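Local coordinates for protein ammonium transporter (Kuenenia stuttgartiensis, PDB 6EU6) that probably senses ammonium and signals its presence across the membrane, as the Amt-family part of a sensor histidine kinase, at residues F97-V102 and G225-R230; S344-L347 and S352-H355. All blocks are in the same frame, centred on the assembly; numbering follows the deposited sequence.

Interaction 1 of 2, residues F97-V102 and G225-R230; sequences FFFQMV and GGSLLR
The ring of Phe-99 reaches across from helix 93-114 and lays its far end against the backbone at the end of helix 206-226. Its CG stands anti to the backbone N (chi1 -170°), which carries the ring away from its own helix and puts Phe-99 CZ 3.5 Å from Gly-226 C. Gly-226 offers no side chain here, and Phe-99 CE1 comes to 3.8 Å from Gly-226 CA; the phenyl group thus rests on a bare peptide, which it meets obliquely. Ser-227 adds its hydroxyl at the ring edge, in the ring plane, with OG 3.7 Å from Phe-99 CZ. That oxygen is hydrogen-bonded to Phe-223 O one helical turn back, and the side chain also lies about 3 Å from a bound MES molecule. Leu-229 gives a looser apolar touch, its CD2 to Phe-99 CD2 at 4.3 Å. It sits at the end of a type I turn, where Leu-229 N donates to Gly-226 O (2.8 Å) and phi becomes positive. Phe-103 and Phe-96, on the helix that carries Phe-99, extend the apolar surface: Phe-103 meets both the Phe-99 ring and Ser-227, and Phe-96 touches Leu-229. Trp-12 of helix 2-34 hydrogen-bonds through NE1 to Gly-225 O, while Phe-98 meets Phe-221 of the second subunit edge-to-face.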
loop_
_atom_site.group_PDB
_atom_site.type_symbol
_atom_site.label_atom_id
_atom_site.label_comp_id
_atom_site.label_asym_id
_atom_site.label_seq_id
_atom_site.Cartn_x
_atom_site.Cartn_y
_atom_site.Cartn_z
ATOM N N PHE A 97 -8.192 17.448 -10.917
ATOM C CA PHE A 97 -7.286 17.236 -12.027
ATOM C C PHE A 97 -6.408 15.968 -11.811
ATOM O O PHE A 97 -6.272 15.141 -12.728
ATOM C CB PHE A 97 -6.390 18.442 -12.184
ATOM C CG PHE A 97 -5.627 18.462 -13.447
ATOM C CD1 PHE A 97 -4.407 17.858 -13.551
ATOM C CD2 PHE A 97 -6.100 19.187 -14.528
ATOM C CE1 PHE A 97 -3.679 17.887 -14.724
ATOM C CE2 PHE A 97 -5.352 19.262 -15.683
ATOM C CZ PHE A 97 -4.147 18.576 -15.794
ATOM N N PHE A 98 -5.889 15.795 -10.591
ATOM C CA PHE A 98 -5.007 14.685 -10.363
ATOM C C PHE A 98 -5.784 13.375 -10.338
ATOM O O PHE A 98 -5.295 12.356 -10.845
ATOM C CB PHE A 98 -4.211 14.869 -9.065
ATOM C CG PHE A 98 -3.204 13.769 -8.832
ATOM C CD1 PHE A 98 -2.247 13.445 -9.803
ATOM C CD2 PHE A 98 -3.280 12.976 -7.712
ATOM C CE1 PHE A 98 -1.376 12.377 -9.646
ATOM C CE2 PHE A 98 -2.394 11.911 -7.537
ATOM C CZ PHE A 98 -1.438 11.620 -8.495
ATOM N N PHE A 99 -6.946 13.412 -9.702
ATOM C CA PHE A 99 -7.897 12.301 -9.726
ATOM C C PHE A 99 -8.204 11.816 -11.138
ATOM O O PHE A 99 -8.063 10.630 -11.454
ATOM C CB PHE A 99 -9.140 12.679 -8.955
ATOM C CG PHE A 99 -10.105 11.519 -8.712
ATOM C CD1 PHE A 99 -9.872 10.590 -7.727
ATOM C CD2 PHE A 99 -11.231 11.374 -9.474
ATOM C CE1 PHE A 99 -10.793 9.518 -7.491
ATOM C CE2 PHE A 99 -12.148 10.340 -9.237
ATOM C CZ PHE A 99 -11.908 9.380 -8.254
ATOM N N GLN A 100 -8.465 12.746 -12.031
ATOM C CA GLN A 100 -8.776 12.349 -13.375
ATOM C C GLN A 100 -7.489 11.912 -14.082
ATOM O O GLN A 100 -7.561 11.084 -14.942
ATOM C CB GLN A 100 -9.459 13.494 -14.142
ATOM C CG GLN A 100 -10.818 13.929 -13.584
ATOM C CD GLN A 100 -11.852 12.797 -13.674
ATOM O OE1 GLN A 100 -11.768 11.954 -14.526
ATOM N NE2 GLN A 100 -12.789 12.765 -12.740
ATOM N N MET A 101 -6.301 12.452 -13.726
ATOM C CA MET A 101 -5.076 11.967 -14.326
ATOM C C MET A 101 -4.841 10.488 -14.021
ATOM O O MET A 101 -4.454 9.717 -14.894
ATOM C CB MET A 101 -3.855 12.806 -13.855
ATOM C CG MET A 101 -2.533 12.370 -14.445
ATOM S SD MET A 101 -1.178 13.431 -13.835
ATOM C CE MET A 101 -1.573 14.832 -14.863
ATOM N N VAL A 102 -5.026 10.102 -12.755
ATOM C CA VAL A 102 -4.781 8.711 -12.436
ATOM C C VAL A 102 -5.868 7.791 -13.072
ATOM O O VAL A 102 -5.604 6.633 -13.363
ATOM C CB VAL A 102 -4.569 8.466 -10.922
ATOM C CG1 VAL A 102 -3.329 9.235 -10.452
ATOM C CG2 VAL A 102 -5.755 8.855 -10.081
ATOM N N GLY A 225 -15.105 5.195 -4.339
ATOM C CA GLY A 225 -15.371 6.188 -3.307
ATOM C C GLY A 225 -15.023 7.603 -3.705
ATOM O O GLY A 225 -15.737 8.550 -3.357
ATOM N N GLY A 226 -13.870 7.771 -4.316
ATOM C CA GLY A 226 -13.395 9.109 -4.737
ATOM C C GLY A 226 -14.344 9.705 -5.784
ATOM O O GLY A 226 -14.452 10.968 -5.914
ATOM N N SER A 227 -15.064 8.846 -6.526
ATOM C CA SER A 227 -15.909 9.356 -7.629
ATOM C C SER A 227 -17.165 10.103 -7.138
ATOM O O SER A 227 -17.840 10.751 -7.936
ATOM C CB SER A 227 -16.231 8.290 -8.681
ATOM O OG SER A 227 -15.068 7.895 -9.431
ATOM N N LEU A 228 -17.514 9.975 -5.859
ATOM C CA LEU A 228 -18.484 10.874 -5.227
ATOM C C LEU A 228 -18.050 12.333 -5.344
ATOM O O LEU A 228 -18.870 13.254 -5.352
ATOM C CB LEU A 228 -18.658 10.520 -3.759
ATOM C CG LEU A 228 -19.335 9.182 -3.502
ATOM C CD1 LEU A 228 -19.373 8.863 -2.020
ATOM C CD2 LEU A 228 -20.753 9.161 -4.046
ATOM N N LEU A 229 -16.744 12.561 -5.441
ATOM C CA LEU A 229 -16.187 13.903 -5.504
ATOM C C LEU A 229 -16.509 14.755 -4.268
ATOM O O LEU A 229 -16.340 15.921 -4.291
ATOM C CB LEU A 229 -16.577 14.595 -6.804
ATOM C CG LEU A 229 -16.069 13.893 -8.033
ATOM C CD1 LEU A 229 -16.560 14.595 -9.292
ATOM C CD2 LEU A 229 -14.557 13.767 -8.051
ATOM N N ARG A 230 -16.935 14.122 -3.180
ATOM C CA ARG A 230 -17.290 14.835 -1.956
ATOM C C ARG A 230 -17.427 13.789 -0.865
ATOM O O ARG A 230 -17.567 12.606 -1.156
ATOM C CB ARG A 230 -18.606 15.615 -2.080
ATOM C CG ARG A 230 -19.853 14.756 -1.935
ATOM C CD ARG A 230 -21.110 15.617 -1.949
ATOM N NE ARG A 230 -20.707 16.971 -1.647
ATOM C CZ ARG A 230 -20.577 17.462 -0.415
ATOM N NH1 ARG A 230 -20.893 16.710 0.669
ATOM N NH2 ARG A 230 -20.149 18.707 -0.292
#

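Interaction 2 of 2, residues S344-L347 and S352-H355; sequences SYLL and SRMH
Leu-346 packs its CD1 methyl against the N-terminus of helix 353-385, an N-capped helix start with Ser-352 at the N-cap position. The closer part of this small surface contact is built from that one branch of the leucine. Leu-346 CD1 lies 4.2 Å from Ser-352 C and equally 4.2 Å from Arg-353 CG, a contact of ordinary van der Waals kind. The two side chains, leucine and arginine, cross at about a right angle. Although the Arg-353 side chain sets out away from the loop, its chain is extended from CG to NE (chi2 -163°, chi3 178°) and passes the leucine, and the guanidinium comes to lie with one face over CD1. Its nitrogens are engaged on helix 322-340 and the residue just after it, NH1 with Ala-338 O and NH2 with Ala-341 O, which fixes the flat group and may place its charge favourably at that helix end. The other side is loose: Ser-352 and Arg-353 are partly exposed, no hydrogen bond crosses between the segments, and the serine CB is turned away from the loop segment. Nearby, Gln-356 OE1 holds the loop through Leu-347 N. The serine hydroxyl is hydrogen-bonded to Asn-350 OD1. As the capping bond, Ser-352 OG accepts from His-355 N at 3.1 Å, with an N-H...O angle of 152°.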
loop_
_atom_site.group_PDB
_atom_site.type_symbol
_atom_site.label_atom_id
_atom_site.label_comp_id
_atom_site.label_asym_id
_atom_site.label_seq_id
_atom_site.Cartn_x
_atom_site.Cartn_y
_atom_site.Cartn_z
ATOM N N SER A 344 -34.225 7.148 -8.824
ATOM C CA SER A 344 -33.850 8.559 -8.791
ATOM C C SER A 344 -32.578 8.903 -9.530
ATOM O O SER A 344 -32.314 10.097 -9.815
ATOM C CB SER A 344 -33.681 9.030 -7.315
ATOM O OG SER A 344 -33.059 8.030 -6.503
ATOM N N TYR A 345 -31.729 7.894 -9.791
ATOM C CA TYR A 345 -30.503 8.138 -10.547
ATOM C C TYR A 345 -30.634 8.053 -12.075
ATOM O O TYR A 345 -29.721 8.476 -12.819
ATOM C CB TYR A 345 -29.412 7.155 -10.077
ATOM C CG TYR A 345 -28.884 7.527 -8.750
ATOM C CD1 TYR A 345 -27.831 8.405 -8.664
ATOM C CD2 TYR A 345 -29.443 7.037 -7.609
ATOM C CE1 TYR A 345 -27.333 8.780 -7.456
ATOM C CE2 TYR A 345 -28.945 7.401 -6.380
ATOM C CZ TYR A 345 -27.870 8.260 -6.343
ATOM O OH TYR A 345 -27.366 8.701 -5.182
ATOM N N LEU A 346 -31.718 7.454 -12.555
ATOM C CA LEU A 346 -31.841 7.256 -13.970
ATOM C C LEU A 346 -31.921 8.614 -14.688
ATOM O O LEU A 346 -32.451 9.584 -14.164
ATOM C CB LEU A 346 -33.013 6.358 -14.256
ATOM C CG LEU A 346 -33.007 4.994 -13.582
ATOM C CD1 LEU A 346 -34.283 4.267 -14.017
ATOM C CD2 LEU A 346 -31.821 4.145 -13.938
ATOM N N LEU A 347 -31.330 8.716 -15.866
ATOM C CA LEU A 347 -31.393 9.956 -16.593
ATOM C C LEU A 347 -32.242 9.783 -17.832
ATOM O O LEU A 347 -32.496 10.760 -18.498
ATOM C CB LEU A 347 -29.995 10.405 -17.033
ATOM C CG LEU A 347 -29.038 10.832 -15.930
ATOM C CD1 LEU A 347 -27.687 11.166 -16.605
ATOM C CD2 LEU A 347 -29.606 12.011 -15.155
ATOM N N SER A 352 -37.617 5.554 -17.510
ATOM C CA SER A 352 -37.690 4.120 -17.412
ATOM C C SER A 352 -36.363 3.320 -17.570
ATOM O O SER A 352 -35.425 3.772 -18.252
ATOM C CB SER A 352 -38.624 3.627 -18.507
ATOM O OG SER A 352 -37.985 3.610 -19.756
ATOM N N ARG A 353 -36.377 2.104 -17.028
ATOM C CA ARG A 353 -35.258 1.167 -17.080
ATOM C C ARG A 353 -34.994 0.635 -18.467
ATOM O O ARG A 353 -33.838 0.534 -18.909
ATOM C CB ARG A 353 -35.458 -0.028 -16.122
ATOM C CG ARG A 353 -35.554 0.361 -14.646
ATOM C CD ARG A 353 -35.334 -0.838 -13.695
ATOM N NE ARG A 353 -35.412 -0.345 -12.332
ATOM C CZ ARG A 353 -34.413 0.239 -11.678
ATOM N NH1 ARG A 353 -33.201 0.322 -12.192
ATOM N NH2 ARG A 353 -34.621 0.750 -10.502
ATOM N N MET A 354 -36.064 0.315 -19.182
ATOM C CA MET A 354 -35.978 -0.087 -20.574
ATOM C C MET A 354 -35.275 0.958 -21.419
ATOM O O MET A 354 -34.381 0.667 -22.197
ATOM C CB MET A 354 -37.374 -0.233 -21.146
ATOM C CG MET A 354 -37.368 -0.926 -22.475
ATOM S SD MET A 354 -37.874 -2.627 -22.234
ATOM C CE MET A 354 -39.618 -2.421 -21.825
ATOM N N HIS A 355 -35.671 2.186 -21.241
ATOM C CA HIS A 355 -35.118 3.263 -22.022
ATOM C C HIS A 355 -33.655 3.456 -21.537
ATOM O O HIS A 355 -32.787 3.594 -22.323
ATOM C CB HIS A 355 -35.953 4.518 -21.778
ATOM C CG HIS A 355 -35.812 5.578 -22.822
ATOM N ND1 HIS A 355 -36.699 5.708 -23.868
ATOM C CD2 HIS A 355 -34.914 6.585 -22.962
ATOM C CE1 HIS A 355 -36.339 6.737 -24.619
ATOM N NE2 HIS A 355 -35.255 7.281 -24.097
#

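In the fold
Interactions 1 and 2 follow one another along the chain, and their centres lie 25 Å apart, with nearest atoms about 7 Å apart and no touch between them. Interaction 1, its centre about 15 Å from the chain centre, joins helix 93-114 to the end of helix 206-226 and the turn after it, with the second subunit of the trimer close by; interaction 2, about 25 Å out, ties a surface loop to the start of helix 353-385, and no other chain of the assembly touches it. Each has bound MES nearby, probably from the crystallisation liquor: beside Ser-227 and in a weak hydrogen bond from Gln-100 NE2 in the first, at Tyr-345 OH in the second. The maltoside detergent pocket, which includes Tyr-192 and Leu-314, draws on none of the four segments.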